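Local coordinates for protein Asp/Glu-specific dipeptidyl-peptidase (Flavobacterium psychrophilum, PDB 5JXF) that removes dipeptides from the N-terminus of oligopeptides as a serine peptidase of family S46, strictly requiring an acidic residue at the P1 position, at residues 406-410 against 411-415. Residues are numbered along the deposited sequence; the frame is centred on the assembly and turned at random.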
ATOM      1  N   ASP A 406     -14.231 -26.758 -12.168  1.00 73.19           N
ATOM      2  CA  ASP A 406     -13.097 -25.948 -11.731  1.00 72.95           C
ATOM      3  C   ASP A 406     -12.337 -26.638 -10.615  1.00 70.96           C
ATOM      4  O   ASP A 406     -11.108 -26.687 -10.620  1.00 67.31           O
ATOM      5  CB  ASP A 406     -13.561 -24.569 -11.273  1.00 76.83           C
ATOM      6  CG  ASP A 406     -13.859 -23.642 -12.431  1.00 83.71           C
ATOM      7  OD1 ASP A 406     -13.363 -23.899 -13.552  1.00 81.04           O
ATOM      8  OD2 ASP A 406     -14.583 -22.648 -12.211  1.00 92.87           O
ATOM      9  N   TYR A 407     -13.088 -27.183  -9.665  1.00 74.81           N
ATOM     10  CA  TYR A 407     -12.493 -27.934  -8.573  1.00 74.14           C
ATOM     11  C   TYR A 407     -11.746 -29.161  -9.097  1.00 67.42           C
ATOM     12  O   TYR A 407     -10.685 -29.500  -8.583  1.00 63.48           O
ATOM     13  CB  TYR A 407     -13.561 -28.342  -7.544  1.00 74.90           C
ATOM     14  CG  TYR A 407     -13.910 -27.255  -6.546  1.00 75.66           C
ATOM     15  CD1 TYR A 407     -13.076 -26.988  -5.462  1.00 74.25           C
ATOM     16  CD2 TYR A 407     -15.069 -26.498  -6.679  1.00 76.36           C
ATOM     17  CE1 TYR A 407     -13.367 -25.992  -4.553  1.00 65.98           C
ATOM     18  CE2 TYR A 407     -15.375 -25.495  -5.759  1.00 75.89           C
ATOM     19  CZ  TYR A 407     -14.516 -25.253  -4.701  1.00 71.29           C
ATOM     20  OH  TYR A 407     -14.799 -24.265  -3.790  1.00 73.90           O
ATOM     21  N   PHE A 408     -12.272 -29.818 -10.128  1.00 74.17           N
ATOM     22  CA  PHE A 408     -11.574 -30.990 -10.667  1.00 68.97           C
ATOM     23  C   PHE A 408     -10.283 -30.619 -11.412  1.00 61.55           C
ATOM     24  O   PHE A 408      -9.220 -31.173 -11.127  1.00 62.68           O
ATOM     25  CB  PHE A 408     -12.481 -31.802 -11.593  1.00 70.41           C
ATOM     26  CG  PHE A 408     -11.797 -32.995 -12.190  1.00 75.75           C
ATOM     27  CD1 PHE A 408     -11.693 -34.176 -11.475  1.00 76.63           C
ATOM     28  CD2 PHE A 408     -11.236 -32.931 -13.463  1.00 72.38           C
ATOM     29  CE1 PHE A 408     -11.052 -35.280 -12.022  1.00 72.44           C
ATOM     30  CE2 PHE A 408     -10.592 -34.025 -14.010  1.00 68.99           C
ATOM     31  CZ  PHE A 408     -10.500 -35.200 -13.285  1.00 67.73           C
ATOM     32  N   ASN A 409     -10.370 -29.706 -12.376  1.00 59.49           N
ATOM     33  CA  ASN A 409      -9.174 -29.216 -13.061  1.00 60.92           C
ATOM     34  C   ASN A 409      -8.100 -28.658 -12.113  1.00 65.31           C
ATOM     35  O   ASN A 409      -6.905 -28.899 -12.311  1.00 60.42           O
ATOM     36  CB  ASN A 409      -9.523 -28.116 -14.067  1.00 64.58           C
ATOM     37  CG  ASN A 409     -10.445 -28.585 -15.152  1.00 77.41           C
ATOM     38  OD1 ASN A 409     -10.434 -29.755 -15.538  1.00 75.69           O
ATOM     39  ND2 ASN A 409     -11.246 -27.664 -15.672  1.00 85.38           N
ATOM     40  N   GLU A 410      -8.518 -27.896 -11.102  1.00 62.20           N
ATOM     41  CA  GLU A 410      -7.538 -27.206 -10.263  1.00 67.33           C
ATOM     42  C   GLU A 410      -6.865 -28.179  -9.313  1.00 69.67           C
ATOM     43  O   GLU A 410      -5.680 -28.049  -9.021  1.00 76.98           O
ATOM     44  CB  GLU A 410      -8.181 -26.052  -9.482  1.00 65.85           C
ATOM     45  CG  GLU A 410      -8.414 -24.792 -10.317  1.00 70.34           C
ATOM     46  CD  GLU A 410      -7.127 -24.036 -10.665  1.00 73.45           C
ATOM     47  OE1 GLU A 410      -6.210 -23.957  -9.815  1.00 70.23           O
ATOM     48  OE2 GLU A 410      -7.030 -23.514 -11.796  1.00 71.52           O
ATOM     49  N   VAL A 411      -7.611 -29.175  -8.857  1.00 70.32           N
ATOM     50  CA  VAL A 411      -7.112 -30.031  -7.792  1.00 76.18           C
ATOM     51  C   VAL A 411      -6.442 -31.286  -8.336  1.00 79.54           C
ATOM     52  O   VAL A 411      -5.390 -31.701  -7.846  1.00 84.42           O
ATOM     53  CB  VAL A 411      -8.240 -30.414  -6.820  1.00 79.69           C
ATOM     54  CG1 VAL A 411      -7.796 -31.529  -5.889  1.00 80.88           C
ATOM     55  CG2 VAL A 411      -8.681 -29.183  -6.024  1.00 74.92           C
ATOM     56  N   VAL A 412      -7.030 -31.876  -9.366  1.00 79.10           N
ATOM     57  CA  VAL A 412      -6.498 -33.115  -9.916  1.00 79.40           C
ATOM     58  C   VAL A 412      -5.537 -32.869 -11.087  1.00 79.90           C
ATOM     59  O   VAL A 412      -4.478 -33.494 -11.167  1.00 71.10           O
ATOM     60  CB  VAL A 412      -7.641 -34.041 -10.363  1.00 79.03           C
ATOM     61  CG1 VAL A 412      -7.092 -35.302 -11.008  1.00 76.87           C
ATOM     62  CG2 VAL A 412      -8.522 -34.380  -9.175  1.00 80.55           C
ATOM     63  N   VAL A 413      -5.892 -31.942 -11.972  1.00 78.89           N
ATOM     64  CA  VAL A 413      -5.115 -31.707 -13.188  1.00 79.61           C
ATOM     65  C   VAL A 413      -3.894 -30.785 -13.008  1.00 83.65           C
ATOM     66  O   VAL A 413      -2.828 -31.031 -13.586  1.00 86.40           O
ATOM     67  CB  VAL A 413      -6.014 -31.111 -14.293  1.00 80.07           C
ATOM     68  CG1 VAL A 413      -5.215 -30.848 -15.564  1.00 77.81           C
ATOM     69  CG2 VAL A 413      -7.188 -32.035 -14.571  1.00 78.05           C
ATOM     70  N   LYS A 414      -4.035 -29.732 -12.209  1.00 77.45           N
ATOM     71  CA  LYS A 414      -3.024 -28.680 -12.198  1.00 72.99           C
ATOM     72  C   LYS A 414      -2.181 -28.566 -10.913  1.00 76.08           C
ATOM     73  O   LYS A 414      -0.957 -28.501 -11.000  1.00 78.21           O
ATOM     74  CB  LYS A 414      -3.699 -27.339 -12.513  1.00 72.68           C
ATOM     75  CG  LYS A 414      -4.595 -27.433 -13.751  1.00 81.83           C
ATOM     76  CD  LYS A 414      -4.804 -26.110 -14.491  1.00 87.21           C
ATOM     77  CE  LYS A 414      -5.514 -26.381 -15.833  1.00 87.42           C
ATOM     78  NZ  LYS A 414      -6.264 -25.223 -16.397  1.00 85.49           N
ATOM     79  N   ASN A 415      -2.797 -28.551  -9.734  1.00 75.85           N
ATOM     80  CA  ASN A 415      -2.033 -28.200  -8.529  1.00 75.49           C
ATOM     81  C   ASN A 415      -1.411 -29.349  -7.732  1.00 76.40           C
ATOM     82  O   ASN A 415      -0.365 -29.176  -7.105  1.00 79.34           O
ATOM     83  CB  ASN A 415      -2.907 -27.387  -7.592  1.00 77.09           C
ATOM     84  CG  ASN A 415      -3.235 -26.030  -8.145  1.00 83.71           C
ATOM     85  OD1 ASN A 415      -2.529 -25.056  -7.881  1.00 91.65           O
ATOM     86  ND2 ASN A 415      -4.315 -25.948  -8.910  1.00 81.29           N
TER
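Tyr407 O and Phe408 O accept from Val411 N and Val412 N in alpha-helical i to i+4 bonds, after which helix 386-415 widens into a pi-type turn at 411-415. The change falls at Asn409 O, which takes two weak bonds, from Val413 N and Lys414 N. Glu410 O then pairs with Asn415 N, five residues on, at 3.0 Å. The same oxygen also accepts from the side chain of Asn415, but the 2.5 Å between ND2 and Glu410 O is suspiciously short, and its exact value is doubtful.

The Asn415 amide folds back over this turn because its CG sits beside the backbone N (chi1 -68°). Its ND2 also reaches the Glu410 carboxylate, 2.9 Å from OE1, and meets it from above the carboxylate plane. The two flat groups are turned 48° apart. Glu410 OE1 has a second partner, a salt bridge to Arg313 of helix 295-325, and these bonds probably help keep the buried carboxylate ionised.

On another side of the helix, Phe408 holds its ring against two valines. Val412 CB lies over one face, offset toward the rim, in a CH-pi contact 4.2 Å from the ring centroid. Val413 CG2 approaches obliquely. Tyr542 stacks on the same ring and Tyr423 meets it edge-to-face, so Phe408 joins helix 386-415 to helices 530-545 and 417-435, away from the proposed charge-relay residues. At the more exposed flank, Lys414 packs its aliphatic chain by Asn409 O, with CG 3.1 Å from that oxygen.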